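PDB 6SER: START domain-containing protein 10 from Homo sapiens, which binds phosphatidylcholine and phosphatidylethanolamine and transfers them between membranes, preferring a palmitoyl or stearoyl chain at sn-1 and an unsaturated one at sn-2. Local coordinates for residues L65-A79 with K179-P191. Sequence-based numbering, arbitrary orientation.
Sequences LHKIKCRMECCDVPA and KSCVITYLAQVDP. With PEG (di(hydroxyethyl)ether), chain E.
From Ile68 with Ala187 to Cys74 with Cys181, strands 68-74 and 181-190 run antiparallel (168°), and four hydrogen-bonded pairs each close both of their N-H to O bonds. Beyond Ile68 the pairing passes to a side chain: Gln188, extended with CG anti to its own N (chi1 -176°), sends NE2 to Leu65 O at 3.1 Å, the donor well above the carbonyl plane. Lys67 lies across that amide, its CG 3.5 Å from Gln188 CD, while its NZ salt-bridges Glu36 and hydrogen-bonds to Gln168. Nearby, Leu65 CD2 packs 3.6 Å from Asp190 CB. These strands belong to a strongly curved sheet that wraps, as in other START domains, around the long helix 197-227, enclosing what is probably the lipid cavity. Ile68, Cys70 and Met72 turn their side chains to that helix; on the same face Met72 CE lies alongside Ile183 CG2 at 3.8 Å, and Tyr185 meets Tyr171. A diethylene glycol, probably from the crystallisation liquor, lies beside Ile68 and Ala187, its O1 hydrogen-bonded to His66 O (2.7 Å). On the other sheet face Arg71 stretches out so that Val182 CG1 sits over one guanidinium face, toward its rim, 3.6 Å from Arg71 NE, and Val182 CG2 abuts Glu73 CG. Past Cys74 the chain turns into helix 79-87, where one water bridges Ala79 N and Ser180 O and Ala79 CB rests 3.9 Å from Cys181 CB.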
loop_
_atom_site.group_PDB
_atom_site.type_symbol
_atom_site.label_atom_id
_atom_site.label_comp_id
_atom_site.label_asym_id
_atom_site.label_seq_id
_atom_site.Cartn_x
_atom_site.Cartn_y
_atom_site.Cartn_z
ATOM N N LEU A 65 -1.736 -17.311 -5.142
ATOM C CA LEU A 65 -1.741 -16.196 -4.210
ATOM C C LEU A 65 -3.063 -15.451 -4.329
ATOM O O LEU A 65 -3.437 -15.004 -5.418
ATOM C CB LEU A 65 -0.568 -15.274 -4.504
ATOM C CG LEU A 65 -0.086 -14.441 -3.329
ATOM C CD1 LEU A 65 0.466 -15.328 -2.218
ATOM C CD2 LEU A 65 0.967 -13.507 -3.855
ATOM N N HIS A 66 -3.771 -15.322 -3.216
ATOM C CA HIS A 66 -5.088 -14.704 -3.225
ATOM C C HIS A 66 -4.991 -13.208 -2.959
ATOM O O HIS A 66 -4.168 -12.755 -2.158
ATOM C CB HIS A 66 -5.994 -15.363 -2.184
ATOM C CG HIS A 66 -6.273 -16.805 -2.464
ATOM N ND1 HIS A 66 -6.193 -17.343 -3.732
ATOM C CD2 HIS A 66 -6.619 -17.825 -1.643
ATOM C CE1 HIS A 66 -6.485 -18.631 -3.682
ATOM N NE2 HIS A 66 -6.745 -18.949 -2.425
ATOM N N LYS A 67 -5.828 -12.446 -3.657
ATOM C CA LYS A 67 -6.030 -11.049 -3.316
ATOM C C LYS A 67 -6.813 -10.944 -2.013
ATOM O O LYS A 67 -7.754 -11.702 -1.774
ATOM C CB LYS A 67 -6.773 -10.331 -4.440
ATOM C CG LYS A 67 -6.161 -10.558 -5.814
ATOM C CD LYS A 67 -6.882 -9.756 -6.902
ATOM C CE LYS A 67 -6.507 -8.281 -6.832
ATOM N NZ LYS A 67 -5.781 -7.815 -8.052
ATOM N N ILE A 68 -6.404 -10.004 -1.163
ATOM C CA ILE A 68 -6.985 -9.789 0.158
ATOM C C ILE A 68 -7.584 -8.391 0.184
ATOM O O ILE A 68 -7.030 -7.459 -0.408
ATOM C CB ILE A 68 -5.925 -9.953 1.271
ATOM C CG1 ILE A 68 -5.219 -11.305 1.144
ATOM C CG2 ILE A 68 -6.536 -9.794 2.660
ATOM C CD1 ILE A 68 -6.160 -12.504 1.066
ATOM N N LYS A 69 -8.716 -8.246 0.865
ATOM C CA LYS A 69 -9.394 -6.964 1.007
ATOM C C LYS A 69 -9.757 -6.772 2.470
ATOM O O LYS A 69 -10.301 -7.683 3.101
ATOM C CB LYS A 69 -10.650 -6.894 0.134
ATOM C CG LYS A 69 -11.403 -5.584 0.273
ATOM C CD LYS A 69 -12.825 -5.669 -0.259
ATOM C CE LYS A 69 -12.856 -5.983 -1.736
ATOM N NZ LYS A 69 -14.244 -5.857 -2.245
ATOM N N CYS A 70 -9.447 -5.605 3.022
ATOM C CA CYS A 70 -9.761 -5.330 4.420
ATOM C C CYS A 70 -10.355 -3.933 4.542
ATOM O O CYS A 70 -9.741 -2.951 4.114
ATOM C CB CYS A 70 -8.524 -5.485 5.312
ATOM S SG CYS A 70 -8.923 -5.509 7.091
ATOM N N ARG A 71 -11.542 -3.855 5.135
ATOM C CA ARG A 71 -12.314 -2.628 5.253
ATOM C C ARG A 71 -12.441 -2.259 6.725
ATOM O O ARG A 71 -12.685 -3.126 7.572
ATOM C CB ARG A 71 -13.695 -2.813 4.615
ATOM C CG ARG A 71 -14.556 -1.580 4.512
ATOM C CD ARG A 71 -15.794 -1.881 3.676
ATOM N NE ARG A 71 -16.749 -0.775 3.625
ATOM C CZ ARG A 71 -17.608 -0.478 4.599
ATOM N NH1 ARG A 71 -17.621 -1.195 5.717
ATOM N NH2 ARG A 71 -18.450 0.541 4.460
ATOM N N MET A 72 -12.259 -0.978 7.037
ATOM C CA MET A 72 -12.305 -0.538 8.426
ATOM C C MET A 72 -13.017 0.801 8.543
ATOM O O MET A 72 -12.637 1.777 7.890
ATOM C CB MET A 72 -10.905 -0.431 9.023
ATOM C CG MET A 72 -10.891 0.316 10.339
ATOM S SD MET A 72 -9.255 0.305 11.066
ATOM C CE MET A 72 -8.388 1.410 9.948
ATOM N N GLU A 73 -14.037 0.840 9.391
ATOM C CA GLU A 73 -14.809 2.046 9.639
ATOM C C GLU A 73 -14.105 2.869 10.709
ATOM O O GLU A 73 -13.818 2.363 11.800
ATOM C CB GLU A 73 -16.225 1.683 10.075
ATOM C CG GLU A 73 -17.307 2.230 9.167
ATOM C CD GLU A 73 -18.673 1.623 9.450
ATOM O OE1 GLU A 73 -19.205 1.843 10.564
ATOM O OE2 GLU A 73 -19.207 0.921 8.559
ATOM N N CYS A 74 -13.811 4.125 10.393
ATOM C CA CYS A 74 -13.132 5.034 11.313
ATOM C C CYS A 74 -14.137 6.109 11.711
ATOM O O CYS A 74 -14.396 7.045 10.946
ATOM C CB CYS A 74 -11.886 5.633 10.673
ATOM S SG CYS A 74 -10.598 4.434 10.320
ATOM N N CYS A 75 -14.710 5.970 12.905
ATOM C CA CYS A 75 -15.800 6.859 13.283
ATOM C C CYS A 75 -15.313 8.243 13.685
ATOM O O CYS A 75 -16.076 9.206 13.559
ATOM C CB CYS A 75 -16.620 6.241 14.420
ATOM S SG CYS A 75 -15.801 6.270 16.023
ATOM N N ASP A 76 -14.054 8.374 14.129
ATOM C CA ASP A 76 -13.577 9.620 14.719
ATOM C C ASP A 76 -12.259 10.102 14.117
ATOM O O ASP A 76 -11.552 10.886 14.759
ATOM C CB ASP A 76 -13.439 9.472 16.237
ATOM C CG ASP A 76 -12.553 8.311 16.630
ATOM O OD1 ASP A 76 -12.097 8.281 17.790
ATOM O OD2 ASP A 76 -12.300 7.433 15.774
ATOM N N VAL A 77 -11.898 9.654 12.916
ATOM C CA VAL A 77 -10.771 10.274 12.216
ATOM C C VAL A 77 -11.232 10.681 10.820
ATOM O O VAL A 77 -11.899 9.900 10.127
ATOM C CB VAL A 77 -9.528 9.363 12.176
ATOM C CG1 VAL A 77 -9.301 8.691 13.526
ATOM C CG2 VAL A 77 -9.601 8.337 11.063
ATOM N N PRO A 78 -10.947 11.903 10.382
ATOM C CA PRO A 78 -11.374 12.325 9.045
ATOM C C PRO A 78 -10.511 11.707 7.954
ATOM O O PRO A 78 -9.385 11.260 8.185
ATOM C CB PRO A 78 -11.216 13.851 9.084
ATOM C CG PRO A 78 -10.183 14.095 10.121
ATOM C CD PRO A 78 -10.306 12.993 11.138
ATOM N N ALA A 79 -11.078 11.691 6.743
ATOM C CA ALA A 79 -10.399 11.103 5.591
ATOM C C ALA A 79 -9.041 11.751 5.337
ATOM O O ALA A 79 -8.080 11.065 4.974
ATOM C CB ALA A 79 -11.279 11.227 4.348
ATOM N N LYS A 179 -14.843 14.441 10.361
ATOM C CA LYS A 179 -14.318 13.611 11.446
ATOM C C LYS A 179 -14.552 12.108 11.282
ATOM O O LYS A 179 -14.362 11.371 12.252
ATOM C CB LYS A 179 -14.873 14.040 12.810
ATOM C CG LYS A 179 -14.582 15.487 13.191
ATOM C CD LYS A 179 -15.333 15.860 14.464
ATOM C CE LYS A 179 -15.071 17.297 14.875
ATOM N NZ LYS A 179 -15.998 17.724 15.964
ATOM N N SER A 180 -14.937 11.614 10.103
ATOM C CA SER A 180 -15.102 10.170 9.950
ATOM C C SER A 180 -14.844 9.741 8.509
ATOM O O SER A 180 -15.014 10.519 7.565
ATOM C CB SER A 180 -16.505 9.712 10.384
ATOM O OG SER A 180 -17.482 10.104 9.438
ATOM N N CYS A 181 -14.464 8.471 8.345
ATOM C CA CYS A 181 -14.201 7.926 7.019
ATOM C C CYS A 181 -14.261 6.403 7.080
ATOM O O CYS A 181 -14.330 5.801 8.156
ATOM C CB CYS A 181 -12.841 8.388 6.486
ATOM S SG CYS A 181 -11.462 7.705 7.432
ATOM N N VAL A 182 -14.238 5.789 5.896
ATOM C CA VAL A 182 -14.072 4.348 5.738
ATOM C C VAL A 182 -12.885 4.118 4.813
ATOM O O VAL A 182 -12.785 4.755 3.758
ATOM C CB VAL A 182 -15.339 3.680 5.168
ATOM C CG1 VAL A 182 -15.108 2.194 4.922
ATOM C CG2 VAL A 182 -16.528 3.893 6.102
ATOM N N ILE A 183 -11.985 3.219 5.200
ATOM C CA ILE A 183 -10.815 2.902 4.389
ATOM C C ILE A 183 -10.859 1.426 4.019
ATOM O O ILE A 183 -11.083 0.567 4.881
ATOM C CB ILE A 183 -9.501 3.244 5.111
ATOM C CG1 ILE A 183 -8.299 2.898 4.221
ATOM C CG2 ILE A 183 -9.418 2.548 6.463
ATOM C CD1 ILE A 183 -6.976 3.350 4.756
ATOM N N THR A 184 -10.653 1.141 2.735
ATOM C CA THR A 184 -10.555 -0.221 2.231
ATOM C C THR A 184 -9.139 -0.445 1.722
ATOM O O THR A 184 -8.659 0.298 0.858
ATOM C CB THR A 184 -11.574 -0.472 1.120
ATOM O OG1 THR A 184 -12.897 -0.221 1.622
ATOM C CG2 THR A 184 -11.467 -1.913 0.615
ATOM N N TYR A 185 -8.472 -1.451 2.274
ATOM C CA TYR A 185 -7.141 -1.865 1.847
ATOM C C TYR A 185 -7.286 -3.095 0.962
ATOM O O TYR A 185 -7.977 -4.053 1.329
ATOM C CB TYR A 185 -6.270 -2.158 3.066
ATOM C CG TYR A 185 -5.040 -3.003 2.822
ATOM C CD1 TYR A 185 -3.813 -2.406 2.538
ATOM C CD2 TYR A 185 -5.087 -4.396 2.923
ATOM C CE1 TYR A 185 -2.668 -3.170 2.338
ATOM C CE2 TYR A 185 -3.944 -5.173 2.720
ATOM C CZ TYR A 185 -2.736 -4.547 2.436
ATOM O OH TYR A 185 -1.594 -5.288 2.237
ATOM N N LEU A 186 -6.665 -3.055 -0.210
ATOM C CA LEU A 186 -6.693 -4.165 -1.156
ATOM C C LEU A 186 -5.261 -4.470 -1.571
ATOM O O LEU A 186 -4.551 -3.573 -2.038
ATOM C CB LEU A 186 -7.564 -3.823 -2.369
ATOM C CG LEU A 186 -7.520 -4.715 -3.614
ATOM C CD1 LEU A 186 -7.829 -6.151 -3.271
ATOM C CD2 LEU A 186 -8.502 -4.195 -4.646
ATOM N N ALA A 187 -4.832 -5.719 -1.393
ATOM C CA ALA A 187 -3.452 -6.069 -1.714
ATOM C C ALA A 187 -3.342 -7.484 -2.258
ATOM O O ALA A 187 -4.118 -8.376 -1.905
ATOM C CB ALA A 187 -2.528 -5.964 -0.506
ATOM N N GLN A 188 -2.327 -7.673 -3.096
ATOM C CA GLN A 188 -1.877 -8.980 -3.549
ATOM C C GLN A 188 -0.354 -8.896 -3.637
ATOM O O GLN A 188 0.182 -8.295 -4.570
ATOM C CB GLN A 188 -2.506 -9.346 -4.886
ATOM C CG GLN A 188 -2.148 -10.743 -5.370
ATOM C CD GLN A 188 -2.771 -11.056 -6.710
ATOM O OE1 GLN A 188 -2.968 -10.163 -7.542
ATOM N NE2 GLN A 188 -3.105 -12.327 -6.927
ATOM N N VAL A 189 0.287 -9.463 -2.650
ATOM C CA VAL A 189 1.697 -9.454 -2.531
ATOM C C VAL A 189 2.337 -10.816 -2.433
ATOM O O VAL A 189 2.016 -11.573 -1.583
ATOM C CB VAL A 189 2.085 -8.671 -1.279
ATOM C CG1 VAL A 189 3.567 -8.685 -1.078
ATOM C CG2 VAL A 189 1.596 -7.265 -1.364
ATOM N N ASP A 190 3.298 -11.070 -3.297
ATOM C CA ASP A 190 4.049 -12.291 -3.317
ATOM C C ASP A 190 5.351 -12.062 -2.596
ATOM O O ASP A 190 6.161 -11.344 -3.029
ATOM C CB ASP A 190 4.305 -12.695 -4.754
ATOM C CG ASP A 190 4.836 -14.084 -4.892
ATOM O OD1 ASP A 190 4.818 -14.617 -5.975
ATOM O OD2 ASP A 190 5.303 -14.631 -3.934
ATOM N N PRO A 191 5.541 -12.691 -1.414
ATOM C CA PRO A 191 6.773 -12.547 -0.634
ATOM C C PRO A 191 7.891 -13.437 -1.196
ATOM O O PRO A 191 8.991 -13.389 -0.675
ATOM C CB PRO A 191 6.392 -13.044 0.771
ATOM C CG PRO A 191 4.894 -13.284 0.720
ATOM C CD PRO A 191 4.573 -13.548 -0.737
HETATM C C1 PEG E . -1.133 -11.358 -0.623
HETATM O O1 PEG E . -1.897 -12.536 -0.702
HETATM C C2 PEG E . -1.755 -10.385 0.384
HETATM O O2 PEG E . -1.004 -9.202 0.459
HETATM C C3 PEG E . -0.934 -8.607 1.731
HETATM C C4 PEG E . 0.200 -9.222 2.552
HETATM O O4 PEG E . 1.053 -8.216 3.033
HETATM O O HOH W 1 -13.746 12.730 6.183
#